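PDB 2VF7: excinuclease ABC, subunit A. from Deinococcus radiodurans, which binds DNA and hydrolyses ATP as a zinc-containing UvrA-family ATPase of the ABC superfamily, probably taking part in recognising damaged DNA for excision repair. Local coordinates for residues A[15-23]-A[82-91]. The protein carries 1 engineered substitution. Numbering follows the deposited sequence.
Sequences FVQVRGARQ and VPDVDAIDGL
Gln17 and Asp89 form an antiparallel hydrogen-bonded pair, as do Arg19 and Ala87, with Val18 and Ile88 as the non-hydrogen-bonded pair between them. Gln17 N donates to Asp89 O at 2.9 Å. Asp86 and Ala87 both face Arg19 in a classic beta bulge. Val18 CG2 lies alongside Ile88 CG2, and Val16 CG1 meets both Ile88 CG2 and Leu91 CG. On the sheet face that carries Arg19 and Ala87, Asp86 CB lies over one face of the Arg19 guanidinium; the salt bridge from Arg19 to Asp86 is long.

Arg22 bridges Asp84 and Asp86 across the contact, and its NH1 makes a salt bridge to Asp28 OD2 outside the two segments. Its NE forms a salt bridge to Asp84 OD1 at 3.0 Å, with guanidinium and carboxylate planes at 90°. Its NH2 donates to Asp86 OD1 at 3.1 Å. Asp86 OD1 lies in the guanidinium plane, while NH2 comes from above the plane of the carboxylate. Gln23, next to the ADP-binding His24, turns at chi2 (73°), and its OE1 accepts from Asp84 N at 2.8 Å. A water links Gln23 N to Asp84 O.

Strand 15-21 is the middle of a three-stranded antiparallel sheet, between 87-89 and 29-34. Helix 49-69, which begins at the ADP-binding P-loop residue Lys49, touches Gln23, Pro83 and Leu91.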
# COMPACT_ATOMS: atom_id res chain seq x y z
N PHE A 15 16.49 -12.50 -23.36
CA PHE A 15 15.29 -13.31 -23.19
C PHE A 15 14.82 -13.47 -21.75
O PHE A 15 15.64 -13.63 -20.84
CB PHE A 15 15.47 -14.70 -23.80
CG PHE A 15 15.47 -14.70 -25.29
CD1 PHE A 15 16.66 -14.68 -25.99
CD2 PHE A 15 14.27 -14.70 -26.01
CE1 PHE A 15 16.67 -14.68 -27.37
CE2 PHE A 15 14.27 -14.68 -27.38
CZ PHE A 15 15.47 -14.68 -28.07
N VAL A 16 13.50 -13.41 -21.58
CA VAL A 16 12.83 -13.83 -20.35
C VAL A 16 12.66 -15.35 -20.49
O VAL A 16 12.29 -15.84 -21.55
CB VAL A 16 11.44 -13.13 -20.18
CG1 VAL A 16 10.78 -13.50 -18.85
CG2 VAL A 16 11.55 -11.58 -20.36
N GLN A 17 12.99 -16.11 -19.45
CA GLN A 17 12.90 -17.56 -19.53
C GLN A 17 11.93 -18.08 -18.49
O GLN A 17 12.06 -17.78 -17.30
CB GLN A 17 14.28 -18.21 -19.39
CG GLN A 17 14.28 -19.75 -19.55
CD GLN A 17 13.80 -20.21 -20.94
OE1 GLN A 17 14.41 -19.87 -21.96
NE2 GLN A 17 12.73 -21.02 -20.98
N VAL A 18 10.94 -18.84 -18.95
CA VAL A 18 9.85 -19.34 -18.13
C VAL A 18 9.88 -20.86 -18.12
O VAL A 18 9.97 -21.51 -19.18
CB VAL A 18 8.49 -18.86 -18.67
CG1 VAL A 18 7.31 -19.61 -18.04
CG2 VAL A 18 8.35 -17.34 -18.51
N ARG A 19 9.81 -21.42 -16.92
CA ARG A 19 9.86 -22.86 -16.73
C ARG A 19 8.81 -23.35 -15.74
O ARG A 19 8.64 -22.77 -14.67
CB ARG A 19 11.24 -23.24 -16.22
CG ARG A 19 11.47 -24.71 -16.09
CD ARG A 19 12.93 -24.99 -15.79
NE ARG A 19 13.36 -24.58 -14.45
CZ ARG A 19 13.06 -25.25 -13.34
NH1 ARG A 19 12.30 -26.34 -13.40
NH2 ARG A 19 13.51 -24.82 -12.17
N GLY A 20 8.11 -24.43 -16.11
CA GLY A 20 7.17 -25.09 -15.20
C GLY A 20 5.90 -24.31 -14.90
O GLY A 20 5.37 -24.39 -13.81
N ALA A 21 5.41 -23.57 -15.88
CA ALA A 21 4.19 -22.77 -15.70
C ALA A 21 2.96 -23.66 -15.84
O ALA A 21 2.70 -24.21 -16.91
CB ALA A 21 4.16 -21.61 -16.73
N ARG A 22 2.22 -23.82 -14.75
CA ARG A 22 0.97 -24.58 -14.83
C ARG A 22 -0.27 -23.86 -14.24
O ARG A 22 -1.15 -24.47 -13.66
CB ARG A 22 1.17 -26.02 -14.30
CG ARG A 22 1.50 -26.10 -12.84
CD ARG A 22 2.39 -27.27 -12.45
NE ARG A 22 3.16 -26.80 -11.30
CZ ARG A 22 4.47 -26.62 -11.28
NH1 ARG A 22 5.21 -26.96 -12.33
NH2 ARG A 22 5.05 -26.14 -10.19
N GLN A 23 -0.34 -22.54 -14.46
CA GLN A 23 -1.46 -21.71 -14.02
C GLN A 23 -2.69 -22.06 -14.82
O GLN A 23 -2.64 -22.09 -16.03
CB GLN A 23 -1.13 -20.23 -14.21
CG GLN A 23 -2.13 -19.27 -13.59
CD GLN A 23 -2.01 -19.24 -12.10
OE1 GLN A 23 -1.01 -19.70 -11.54
NE2 GLN A 23 -3.03 -18.73 -11.43
N VAL A 82 -0.30 -17.13 -5.17
CA VAL A 82 0.92 -17.01 -5.98
C VAL A 82 0.70 -17.66 -7.35
O VAL A 82 -0.10 -18.60 -7.46
CB VAL A 82 2.11 -17.71 -5.28
CG1 VAL A 82 3.36 -16.93 -5.51
CG2 VAL A 82 1.87 -17.84 -3.79
N PRO A 83 1.38 -17.17 -8.41
CA PRO A 83 1.31 -17.95 -9.66
C PRO A 83 1.95 -19.34 -9.49
O PRO A 83 2.90 -19.49 -8.72
CB PRO A 83 2.10 -17.10 -10.66
CG PRO A 83 2.13 -15.73 -10.06
CD PRO A 83 2.20 -15.95 -8.59
N ASP A 84 1.39 -20.33 -10.17
CA ASP A 84 1.94 -21.68 -10.14
C ASP A 84 3.01 -21.77 -11.21
O ASP A 84 2.72 -21.92 -12.38
CB ASP A 84 0.84 -22.71 -10.36
CG ASP A 84 1.20 -24.09 -9.82
OD1 ASP A 84 2.41 -24.41 -9.72
OD2 ASP A 84 0.27 -24.86 -9.51
N VAL A 85 4.27 -21.66 -10.79
CA VAL A 85 5.40 -21.63 -11.73
C VAL A 85 6.74 -21.99 -11.03
O VAL A 85 7.02 -21.51 -9.94
CB VAL A 85 5.45 -20.27 -12.50
CG1 VAL A 85 5.72 -19.10 -11.55
CG2 VAL A 85 6.44 -20.32 -13.67
N ASP A 86 7.53 -22.86 -11.65
CA ASP A 86 8.82 -23.28 -11.09
C ASP A 86 9.87 -22.17 -11.04
O ASP A 86 10.46 -21.94 -9.99
CB ASP A 86 9.39 -24.50 -11.84
CG ASP A 86 8.66 -25.78 -11.52
OD1 ASP A 86 8.08 -25.84 -10.42
OD2 ASP A 86 8.66 -26.72 -12.36
N ALA A 87 10.10 -21.50 -12.17
CA ALA A 87 11.11 -20.43 -12.27
C ALA A 87 10.83 -19.47 -13.43
O ALA A 87 10.38 -19.89 -14.50
CB ALA A 87 12.49 -21.04 -12.44
N ILE A 88 11.07 -18.18 -13.20
CA ILE A 88 11.14 -17.16 -14.27
C ILE A 88 12.39 -16.32 -14.07
O ILE A 88 12.59 -15.74 -13.00
CB ILE A 88 9.91 -16.21 -14.31
CG1 ILE A 88 8.58 -16.98 -14.37
CG2 ILE A 88 10.01 -15.30 -15.54
CD1 ILE A 88 7.32 -16.11 -14.19
N ASP A 89 13.23 -16.26 -15.10
CA ASP A 89 14.49 -15.53 -15.07
C ASP A 89 14.49 -14.42 -16.12
O ASP A 89 13.97 -14.60 -17.21
CB ASP A 89 15.65 -16.49 -15.36
CG ASP A 89 15.73 -17.65 -14.35
OD1 ASP A 89 15.51 -17.44 -13.13
OD2 ASP A 89 16.04 -18.78 -14.79
N GLY A 90 15.09 -13.28 -15.80
CA GLY A 90 15.23 -12.18 -16.76
C GLY A 90 14.02 -11.28 -16.91
O GLY A 90 13.84 -10.66 -17.95
N LEU A 91 13.21 -11.18 -15.86
CA LEU A 91 11.93 -10.49 -15.90
C LEU A 91 11.98 -9.14 -15.19
O LEU A 91 12.12 -9.11 -13.96
CB LEU A 91 10.86 -11.35 -15.21
CG LEU A 91 9.46 -11.55 -15.80
CD1 LEU A 91 8.51 -11.67 -14.61
CD2 LEU A 91 8.97 -10.48 -16.78
O HOH W 1 13.89 -20.02 -15.75
O HOH W 2 1.95 -20.37 -14.48